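Local coordinates for regulatory protein YycH-like domain-containing protein (Eubacterium rectale, PDB 5COZ) that is of unknown function but probably has a YycH-like regulatory fold and is probably an exported, membrane-anchored lipoprotein, at residues 151-165 with 185-197. Numbering follows the deposited sequence. Where two conformers were deposited one is given.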
ATOM      1  N   LYS A 151       2.230  -2.137 -10.832  1.00 11.17           N
ATOM      2  CA  LYS A 151       3.087  -1.034 -10.376  1.00  9.47           C
ATOM      3  C   LYS A 151       4.565  -1.380 -10.325  1.00 11.79           C
ATOM      4  O   LYS A 151       5.419  -0.489 -10.441  1.00  9.64           O
ATOM      5  CB  LYS A 151       2.663  -0.517  -8.975  1.00 10.79           C
ATOM      6  CG  LYS A 151       2.907  -1.486  -7.796  1.00 14.02           C
ATOM      7  CD  LYS A 151       2.358  -0.917  -6.483  1.00 11.57           C
ATOM      8  CE  LYS A 151       2.886  -1.692  -5.269  1.00 15.19           C
ATOM      9  NZ  LYS A 151       2.201  -2.991  -5.127  1.00 12.38           N
ATOM     10  N   ASP A 152       4.894  -2.641 -10.085  1.00 10.28           N
ATOM     11  CA  ASP A 152       6.285  -3.027  -9.887  1.00 11.33           C
ATOM     12  C   ASP A 152       7.208  -2.608 -11.043  1.00 12.75           C
ATOM     13  O   ASP A 152       8.358  -2.256 -10.778  1.00 12.18           O
ATOM     14  CB  ASP A 152       6.389  -4.538  -9.668  1.00 14.21           C
ATOM     15  CG  ASP A 152       7.785  -5.003  -9.287  1.00 25.43           C
ATOM     16  OD1 ASP A 152       8.274  -4.592  -8.217  1.00 28.04           O
ATOM     17  OD2 ASP A 152       8.413  -5.715 -10.101  1.00 30.50           O
ATOM     18  N   LYS A 153       6.701  -2.606 -12.272  1.00 10.29           N
ATOM     19  CA  LYS A 153       7.555  -2.248 -13.419  0.50 10.53           C
ATOM     20  C   LYS A 153       7.951  -0.762 -13.405  1.00 12.73           C
ATOM     21  O   LYS A 153       8.920  -0.382 -14.088  1.00 13.35           O
ATOM     22  CB  LYS A 153       6.909  -2.619 -14.758  0.50 13.87           C
ATOM     23  CG  LYS A 153       5.640  -1.862 -15.090  0.50 17.84           C
ATOM     24  CD  LYS A 153       5.001  -2.329 -16.402  0.50 31.99           C
ATOM     25  CE  LYS A 153       3.854  -3.284 -16.157  0.50 45.59           C
ATOM     26  NZ  LYS A 153       3.080  -3.547 -17.397  0.50 59.62           N
ATOM     27  N   PHE A 154       7.248   0.057 -12.619  1.00  9.02           N
ATOM     28  CA  PHE A 154       7.582   1.494 -12.518  1.00  8.30           C
ATOM     29  C   PHE A 154       8.505   1.813 -11.321  1.00  9.74           C
ATOM     30  O   PHE A 154       8.914   2.969 -11.164  1.00  8.96           O
ATOM     31  CB  PHE A 154       6.274   2.290 -12.395  1.00  8.72           C
ATOM     32  CG  PHE A 154       5.397   2.170 -13.624  1.00  9.83           C
ATOM     33  CD1 PHE A 154       5.592   3.003 -14.722  1.00 12.10           C
ATOM     34  CD2 PHE A 154       4.411   1.188 -13.700  1.00 10.09           C
ATOM     35  CE1 PHE A 154       4.787   2.887 -15.854  1.00 13.54           C
ATOM     36  CE2 PHE A 154       3.620   1.055 -14.843  1.00 12.08           C
ATOM     37  CZ  PHE A 154       3.809   1.907 -15.915  1.00 11.03           C
ATOM     38  N   ARG A 155       8.876   0.814 -10.502  1.00  8.89           N
ATOM     39  CA  ARG A 155       9.736   1.041  -9.351  1.00  9.18           C
ATOM     40  C   ARG A 155      11.180   1.020  -9.801  1.00 13.74           C
ATOM     41  O   ARG A 155      11.833  -0.019  -9.736  1.00 14.11           O
ATOM     42  CB  ARG A 155       9.448  -0.048  -8.297  1.00  9.72           C
ATOM     43  CG  ARG A 155      10.070   0.268  -6.964  1.00 15.63           C
ATOM     44  CD  ARG A 155       9.304  -0.395  -5.876  1.00 18.22           C
ATOM     45  NE  ARG A 155       9.986  -0.198  -4.606  1.00 16.22           N
ATOM     46  CZ  ARG A 155      10.106  -1.141  -3.687  1.00 15.73           C
ATOM     47  NH1 ARG A 155       9.577  -2.341  -3.884  1.00 17.76           N
ATOM     48  NH2 ARG A 155      10.769  -0.897  -2.568  1.00 13.33           N
ATOM     49  N   THR A 156      11.673   2.162 -10.320  1.00 10.50           N
ATOM     50  CA  THR A 156      13.035   2.248 -10.859  1.00 10.91           C
ATOM     51  C   THR A 156      13.813   3.364 -10.179  1.00 12.74           C
ATOM     52  O   THR A 156      13.238   4.128  -9.405  1.00 12.50           O
ATOM     53  CB  THR A 156      12.971   2.543 -12.379  1.00 11.94           C
ATOM     54  OG1 THR A 156      12.699   3.939 -12.551  1.00 13.01           O
ATOM     55  CG2 THR A 156      11.934   1.680 -13.138  1.00 11.97           C
ATOM     56  N   ASP A 157      15.118   3.490 -10.512  1.00 12.43           N
ATOM     57  CA  ASP A 157      15.976   4.542  -9.953  1.00 12.19           C
ATOM     58  C   ASP A 157      16.054   5.760 -10.873  1.00 12.12           C
ATOM     59  O   ASP A 157      16.882   6.643 -10.615  1.00 12.13           O
ATOM     60  CB  ASP A 157      17.410   4.001  -9.749  1.00 14.70           C
ATOM     61  CG  ASP A 157      17.466   2.709  -8.950  1.00 21.14           C
ATOM     62  OD1 ASP A 157      16.817   2.645  -7.879  1.00 21.83           O
ATOM     63  OD2 ASP A 157      18.150   1.754  -9.408  1.00 21.36           O
ATOM     64  N   LYS A 158      15.218   5.816 -11.927  1.00  9.84           N
ATOM     65  CA  LYS A 158      15.275   6.966 -12.840  1.00  9.04           C
ATOM     66  C   LYS A 158      14.991   8.278 -12.086  1.00 12.06           C
ATOM     67  O   LYS A 158      14.123   8.349 -11.221  1.00 11.74           O
ATOM     68  CB  LYS A 158      14.274   6.792 -13.999  1.00 10.06           C
ATOM     69  CG  LYS A 158      14.311   7.927 -15.034  1.00 11.30           C
ATOM     70  CD  LYS A 158      13.496   7.622 -16.254  1.00 13.53           C
ATOM     71  CE  LYS A 158      13.485   8.805 -17.213  1.00 11.62           C
ATOM     72  NZ  LYS A 158      12.819   8.449 -18.483  1.00 11.29           N
ATOM     73  N   GLN A 159      15.776   9.303 -12.400  1.00 10.63           N
ATOM     74  CA  GLN A 159      15.590  10.630 -11.833  1.00 10.30           C
ATOM     75  C   GLN A 159      14.932  11.499 -12.871  1.00 13.76           C
ATOM     76  O   GLN A 159      15.489  11.665 -13.956  1.00 15.36           O
ATOM     77  CB  GLN A 159      16.948  11.247 -11.423  1.00 10.73           C
ATOM     78  CG  GLN A 159      17.796  10.314 -10.556  1.00 12.64           C
ATOM     79  CD  GLN A 159      17.219  10.194  -9.176  1.00 16.31           C
ATOM     80  OE1 GLN A 159      17.016  11.202  -8.479  1.00 15.23           O
ATOM     81  NE2 GLN A 159      16.835   8.967  -8.808  1.00 14.63           N
ATOM     82  N   LEU A 160      13.760  12.038 -12.570  1.00 10.03           N
ATOM     83  CA  LEU A 160      13.073  12.922 -13.517  1.00  8.97           C
ATOM     84  C   LEU A 160      13.780  14.257 -13.542  1.00 13.43           C
ATOM     85  O   LEU A 160      14.603  14.536 -12.654  1.00 14.49           O
ATOM     86  CB  LEU A 160      11.597  13.049 -13.187  1.00  8.06           C
ATOM     87  CG  LEU A 160      10.848  11.701 -13.239  1.00  9.76           C
ATOM     88  CD1 LEU A 160       9.427  11.860 -12.717  1.00  8.26           C
ATOM     89  CD2 LEU A 160      10.826  11.117 -14.686  1.00 10.67           C
HETATM   90  N   MSE A 161      13.534  15.068 -14.575  1.00 10.37           N
HETATM   91  CA  MSE A 161      14.351  16.256 -14.729  1.00  9.98           C
HETATM   92  C   MSE A 161      13.902  17.486 -13.950  1.00 14.62           C
HETATM   93  O   MSE A 161      14.717  18.404 -13.800  1.00 15.83           O
HETATM   94  CB  MSE A 161      14.489  16.609 -16.199  1.00 10.49           C
HETATM   95  CG  MSE A 161      15.443  15.658 -16.910  1.00 12.57           C
HETATM   96 SE   MSE A 161      15.928  16.258 -18.687  0.75 15.35          SE
HETATM   97  CE  MSE A 161      14.348  15.680 -19.534  1.00 10.61           C
ATOM     98  N   PHE A 162      12.667  17.517 -13.433  1.00 11.66           N
ATOM     99  CA  PHE A 162      12.188  18.717 -12.745  1.00 10.74           C
ATOM    100  C   PHE A 162      12.605  18.746 -11.276  1.00 14.23           C
ATOM    101  O   PHE A 162      12.602  19.825 -10.681  1.00 15.96           O
ATOM    102  CB  PHE A 162      10.666  18.854 -12.885  1.00 11.03           C
ATOM    103  CG  PHE A 162       9.884  17.647 -12.410  1.00 10.79           C
ATOM    104  CD1 PHE A 162       9.455  17.551 -11.087  1.00 12.49           C
ATOM    105  CD2 PHE A 162       9.526  16.637 -13.297  1.00 11.53           C
ATOM    106  CE1 PHE A 162       8.716  16.438 -10.659  1.00 12.90           C
ATOM    107  CE2 PHE A 162       8.785  15.536 -12.869  1.00 12.00           C
ATOM    108  CZ  PHE A 162       8.414  15.428 -11.547  1.00 11.01           C
HETATM  109  N   MSE A 163      12.942  17.577 -10.695  1.00 11.41           N
HETATM  110  CA  MSE A 163      13.426  17.492  -9.320  0.60 11.13           C
HETATM  111  C   MSE A 163      13.970  16.091  -9.079  1.00 13.93           C
HETATM  112  O   MSE A 163      13.531  15.122  -9.707  1.00 14.02           O
HETATM  113  CB  MSE A 163      12.349  17.881  -8.282  0.60 12.19           C
HETATM  114  CG  MSE A 163      11.326  16.783  -8.007  0.60 15.19           C
HETATM  115 SE   MSE A 163       9.746  17.367  -7.045  0.45 18.83          SE
HETATM  116  CE  MSE A 163      10.567  18.307  -5.604  0.60 15.55           C
ATOM    117  N   SER A 164      14.957  15.994  -8.182  1.00 11.91           N
ATOM    118  CA  SER A 164      15.549  14.699  -7.877  1.00 11.47           C
ATOM    119  C   SER A 164      14.569  13.852  -7.061  1.00 13.37           C
ATOM    120  O   SER A 164      13.643  14.393  -6.428  1.00 13.40           O
ATOM    121  CB  SER A 164      16.853  14.863  -7.103  1.00 15.45           C
ATOM    122  OG  SER A 164      16.575  15.366  -5.803  1.00 18.21           O
ATOM    123  N   ALA A 165      14.796  12.540  -7.038  1.00 12.15           N
ATOM    124  CA  ALA A 165      13.953  11.654  -6.232  1.00 11.56           C
ATOM    125  C   ALA A 165      14.080  12.001  -4.747  1.00 15.25           C
ATOM    126  O   ALA A 165      13.080  11.959  -4.030  1.00 14.11           O
ATOM    127  CB  ALA A 165      14.347  10.215  -6.467  1.00 12.24           C
ATOM    128  N   GLU A 185       9.047   5.115   7.884  1.00  7.19           N
ATOM    129  CA  GLU A 185      10.151   5.814   7.257  1.00  7.74           C
ATOM    130  C   GLU A 185      10.348   5.335   5.823  1.00  9.51           C
ATOM    131  O   GLU A 185      10.631   6.162   4.950  1.00 11.19           O
ATOM    132  CB  GLU A 185      11.442   5.618   8.064  1.00  9.18           C
ATOM    133  CG  GLU A 185      11.359   6.244   9.442  1.00 19.09           C
ATOM    134  CD  GLU A 185      12.634   6.285  10.268  1.00 53.42           C
ATOM    135  OE1 GLU A 185      13.736   6.081   9.705  1.00 51.85           O
ATOM    136  OE2 GLU A 185      12.525   6.562  11.485  1.00 54.27           O
ATOM    137  N   LYS A 186      10.162   4.029   5.554  1.00  7.24           N
ATOM    138  CA  LYS A 186      10.295   3.498   4.209  1.00  7.01           C
ATOM    139  C   LYS A 186       9.042   3.791   3.383  1.00  8.94           C
ATOM    140  O   LYS A 186       7.918   3.516   3.796  1.00  9.09           O
ATOM    141  CB  LYS A 186      10.567   1.985   4.225  1.00  7.15           C
ATOM    142  CG  LYS A 186      10.633   1.375   2.813  1.00  9.19           C
ATOM    143  CD  LYS A 186      10.943  -0.098   2.829  1.00 11.95           C
ATOM    144  CE  LYS A 186      10.895  -0.659   1.417  1.00 13.58           C
ATOM    145  NZ  LYS A 186      11.503  -2.044   1.379  1.00 13.99           N
ATOM    146  N   ASN A 187       9.261   4.360   2.203  1.00  8.97           N
ATOM    147  CA  ASN A 187       8.201   4.552   1.230  1.00  9.22           C
ATOM    148  C   ASN A 187       8.670   3.891  -0.073  1.00 10.71           C
ATOM    149  O   ASN A 187       9.829   3.446  -0.181  1.00 11.72           O
ATOM    150  CB  ASN A 187       7.846   6.037   1.058  1.00 11.00           C
ATOM    151  CG  ASN A 187       9.031   6.906   0.874  1.00 21.14           C
ATOM    152  OD1 ASN A 187       9.716   6.799  -0.132  1.00 16.49           O
ATOM    153  ND2 ASN A 187       9.340   7.731   1.883  1.00 17.67           N
ATOM    154  N   GLU A 188       7.753   3.723  -1.000  1.00  7.43           N
ATOM    155  CA  GLU A 188       8.043   3.156  -2.308  1.00  6.02           C
ATOM    156  C   GLU A 188       7.866   4.252  -3.338  1.00  8.46           C
ATOM    157  O   GLU A 188       6.916   5.031  -3.257  1.00  7.98           O
ATOM    158  CB  GLU A 188       7.104   1.978  -2.626  1.00  6.60           C
ATOM    159  CG  GLU A 188       7.341   0.791  -1.708  1.00  9.80           C
ATOM    160  CD  GLU A 188       6.303  -0.305  -1.836  1.00 12.61           C
ATOM    161  OE1 GLU A 188       5.268  -0.100  -2.516  1.00  9.52           O
ATOM    162  OE2 GLU A 188       6.519  -1.373  -1.213  1.00 12.28           O
ATOM    163  N   LEU A 189       8.764   4.304  -4.302  1.00  7.74           N
ATOM    164  CA  LEU A 189       8.711   5.316  -5.335  1.00  7.30           C
ATOM    165  C   LEU A 189       8.515   4.676  -6.709  1.00  8.62           C
ATOM    166  O   LEU A 189       9.313   3.828  -7.134  1.00  9.36           O
ATOM    167  CB  LEU A 189      10.005   6.148  -5.290  1.00  7.27           C
ATOM    168  CG  LEU A 189      10.146   7.205  -6.413  1.00  9.77           C
ATOM    169  CD1 LEU A 189       8.965   8.185  -6.437  1.00 10.15           C
ATOM    170  CD2 LEU A 189      11.425   7.994  -6.257  1.00 11.89           C
ATOM    171  N   TYR A 190       7.524   5.198  -7.450  1.00  6.82           N
ATOM    172  CA  TYR A 190       7.207   4.765  -8.809  1.00  7.02           C
ATOM    173  C   TYR A 190       7.447   5.924  -9.748  1.00  9.50           C
ATOM    174  O   TYR A 190       7.087   7.069  -9.445  1.00  9.05           O
ATOM    175  CB  TYR A 190       5.736   4.269  -8.855  1.00  6.99           C
ATOM    176  CG  TYR A 190       5.532   3.120  -7.884  1.00  8.30           C
ATOM    177  CD1 TYR A 190       5.892   1.824  -8.232  1.00  8.97           C
ATOM    178  CD2 TYR A 190       5.117   3.354  -6.577  1.00  8.05           C
ATOM    179  CE1 TYR A 190       5.840   0.783  -7.309  1.00 10.39           C
ATOM    180  CE2 TYR A 190       5.024   2.312  -5.649  1.00  9.03           C
ATOM    181  CZ  TYR A 190       5.414   1.035  -6.019  1.00 13.62           C
ATOM    182  OH  TYR A 190       5.352  -0.017  -5.146  1.00 13.59           O
ATOM    183  N   VAL A 191       8.142   5.661 -10.855  1.00  7.14           N
ATOM    184  CA  VAL A 191       8.500   6.684 -11.840  1.00  7.18           C
ATOM    185  C   VAL A 191       7.584   6.567 -13.048  1.00 10.44           C
ATOM    186  O   VAL A 191       7.671   5.604 -13.835  1.00 10.01           O
ATOM    187  CB  VAL A 191       9.987   6.574 -12.234  1.00  9.90           C
ATOM    188  CG1 VAL A 191      10.342   7.674 -13.248  1.00  9.66           C
ATOM    189  CG2 VAL A 191      10.903   6.677 -10.996  1.00 10.00           C
ATOM    190  N   LEU A 192       6.682   7.546 -13.198  1.00  7.68           N
ATOM    191  CA  LEU A 192       5.704   7.512 -14.282  1.00  8.34           C
ATOM    192  C   LEU A 192       6.187   8.440 -15.395  1.00 10.18           C
ATOM    193  O   LEU A 192       5.780   9.606 -15.502  1.00  8.97           O
ATOM    194  CB  LEU A 192       4.324   7.908 -13.749  1.00  8.45           C
ATOM    195  CG  LEU A 192       3.496   6.827 -13.021  1.00 12.39           C
ATOM    196  CD1 LEU A 192       4.230   6.198 -11.827  1.00 13.93           C
ATOM    197  CD2 LEU A 192       2.184   7.422 -12.559  1.00 11.84           C
ATOM    198  N   ASP A 193       7.118   7.916 -16.196  1.00  8.30           N
ATOM    199  CA  ASP A 193       7.669   8.648 -17.336  1.00  8.98           C
ATOM    200  C   ASP A 193       6.923   8.189 -18.620  1.00 11.35           C
ATOM    201  O   ASP A 193       5.782   7.725 -18.524  1.00 10.16           O
ATOM    202  CB  ASP A 193       9.188   8.395 -17.429  1.00 11.60           C
ATOM    203  CG  ASP A 193       9.585   6.942 -17.671  1.00 11.18           C
ATOM    204  OD1 ASP A 193       8.702   6.069 -17.617  1.00 10.61           O
ATOM    205  OD2 ASP A 193      10.772   6.689 -17.939  1.00 13.27           O
ATOM    206  N   ASP A 194       7.566   8.247 -19.806  1.00 10.08           N
ATOM    207  CA  ASP A 194       6.886   7.851 -21.048  1.00 10.30           C
ATOM    208  C   ASP A 194       6.372   6.396 -21.025  1.00 13.54           C
ATOM    209  O   ASP A 194       5.480   6.078 -21.809  1.00 14.74           O
ATOM    210  CB  ASP A 194       7.812   8.055 -22.242  1.00 12.16           C
ATOM    211  CG  ASP A 194       9.025   7.176 -22.184  1.00 20.64           C
ATOM    212  OD1 ASP A 194       9.935   7.488 -21.413  1.00 21.06           O
ATOM    213  OD2 ASP A 194       9.027   6.123 -22.850  1.00 24.91           O
ATOM    214  N   LYS A 195       6.921   5.531 -20.135  1.00 11.05           N
ATOM    215  CA  LYS A 195       6.464   4.127 -20.030  1.00 11.19           C
ATOM    216  C   LYS A 195       5.031   4.089 -19.481  1.00 12.91           C
ATOM    217  O   LYS A 195       4.308   3.106 -19.678  1.00 13.00           O
ATOM    218  CB  LYS A 195       7.391   3.299 -19.135  1.00 12.47           C
ATOM    219  CG  LYS A 195       8.832   3.178 -19.623  1.00 16.92           C
ATOM    220  CD  LYS A 195       8.968   2.643 -21.055  1.00 18.65           C
ATOM    221  CE  LYS A 195      10.416   2.447 -21.445  1.00 33.05           C
ATOM    222  NZ  LYS A 195      11.160   3.742 -21.523  1.00 45.08           N
ATOM    223  N   ASN A 196       4.605   5.174 -18.825  1.00  9.65           N
ATOM    224  CA  ASN A 196       3.254   5.291 -18.303  1.00  9.36           C
ATOM    225  C   ASN A 196       2.325   5.796 -19.416  1.00 12.13           C
ATOM    226  O   ASN A 196       1.906   6.963 -19.404  1.00 11.95           O
ATOM    227  CB  ASN A 196       3.214   6.231 -17.091  1.00  8.51           C
ATOM    228  CG  ASN A 196       1.863   6.251 -16.443  1.00 12.81           C
ATOM    229  OD1 ASN A 196       1.202   5.207 -16.315  1.00 11.34           O
ATOM    230  ND2 ASN A 196       1.408   7.425 -16.038  1.00  9.73           N
ATOM    231  N   THR A 197       2.031   4.926 -20.397  1.00 11.92           N
ATOM    232  CA  THR A 197       1.218   5.295 -21.556  1.00 11.99           C
ATOM    233  C   THR A 197      -0.132   5.849 -21.149  1.00 13.65           C
ATOM    234  O   THR A 197      -0.809   5.244 -20.304  1.00 13.82           O
ATOM    235  CB  THR A 197       1.012   4.061 -22.453  1.00 15.66           C
ATOM    236  OG1 THR A 197       2.239   3.332 -22.538  1.00 17.77           O
ATOM    237  CG2 THR A 197       0.467   4.429 -23.867  1.00 17.34           C
TER
HETATM  238  O   HOH W   1      11.104   2.501  -4.061  1.00 14.44           O
HETATM  239  O   HOH W   2      11.497   1.695  -1.352  1.00 15.23           O
HETATM  240  O   HOH W   3      11.970   3.316  -6.941  1.00 14.64           O
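Strand 188-192, which pairs antiparallel with strand 211-220 in the larger sheet, has its other edge covered by the loop that leads into helix 165-178. One direct backbone bond joins them: V191 N gives a nearly straight hydrogen bond (175°) to F154 O, 2.8 Å away. Beyond it, one water donates to both T156 O and L189 O; another accepts from R155 NE and L189 N. The broad ring of F154 suits its buried place, its edge meeting V191 O (3.4 Å from CD1) and N196 N. R155, extended with CG anti to the backbone N (chi1 -168°), lays one guanidinium face over E188 CG; its charge is met by E48. The aliphatic chain of K151 and R155 CB pack against Y190, whose hydroxyl donates to E188 OE1 at 2.6 Å, from above the carboxylate plane. Were Y190 an alanine, the lysine and arginine methylenes would probably lose their ring, and E188 OE1 its hydroxyl donor. Branched V191 touches L160 CD2 through CG1 and T156 OG1 through CG2. K158 NZ forms a 2.8 Å salt bridge with D193 OD2, while D193 OD1 accepts from K195 N in an Asx turn. The whole is a loop covering an edge strand through one backbone bond and bridging water.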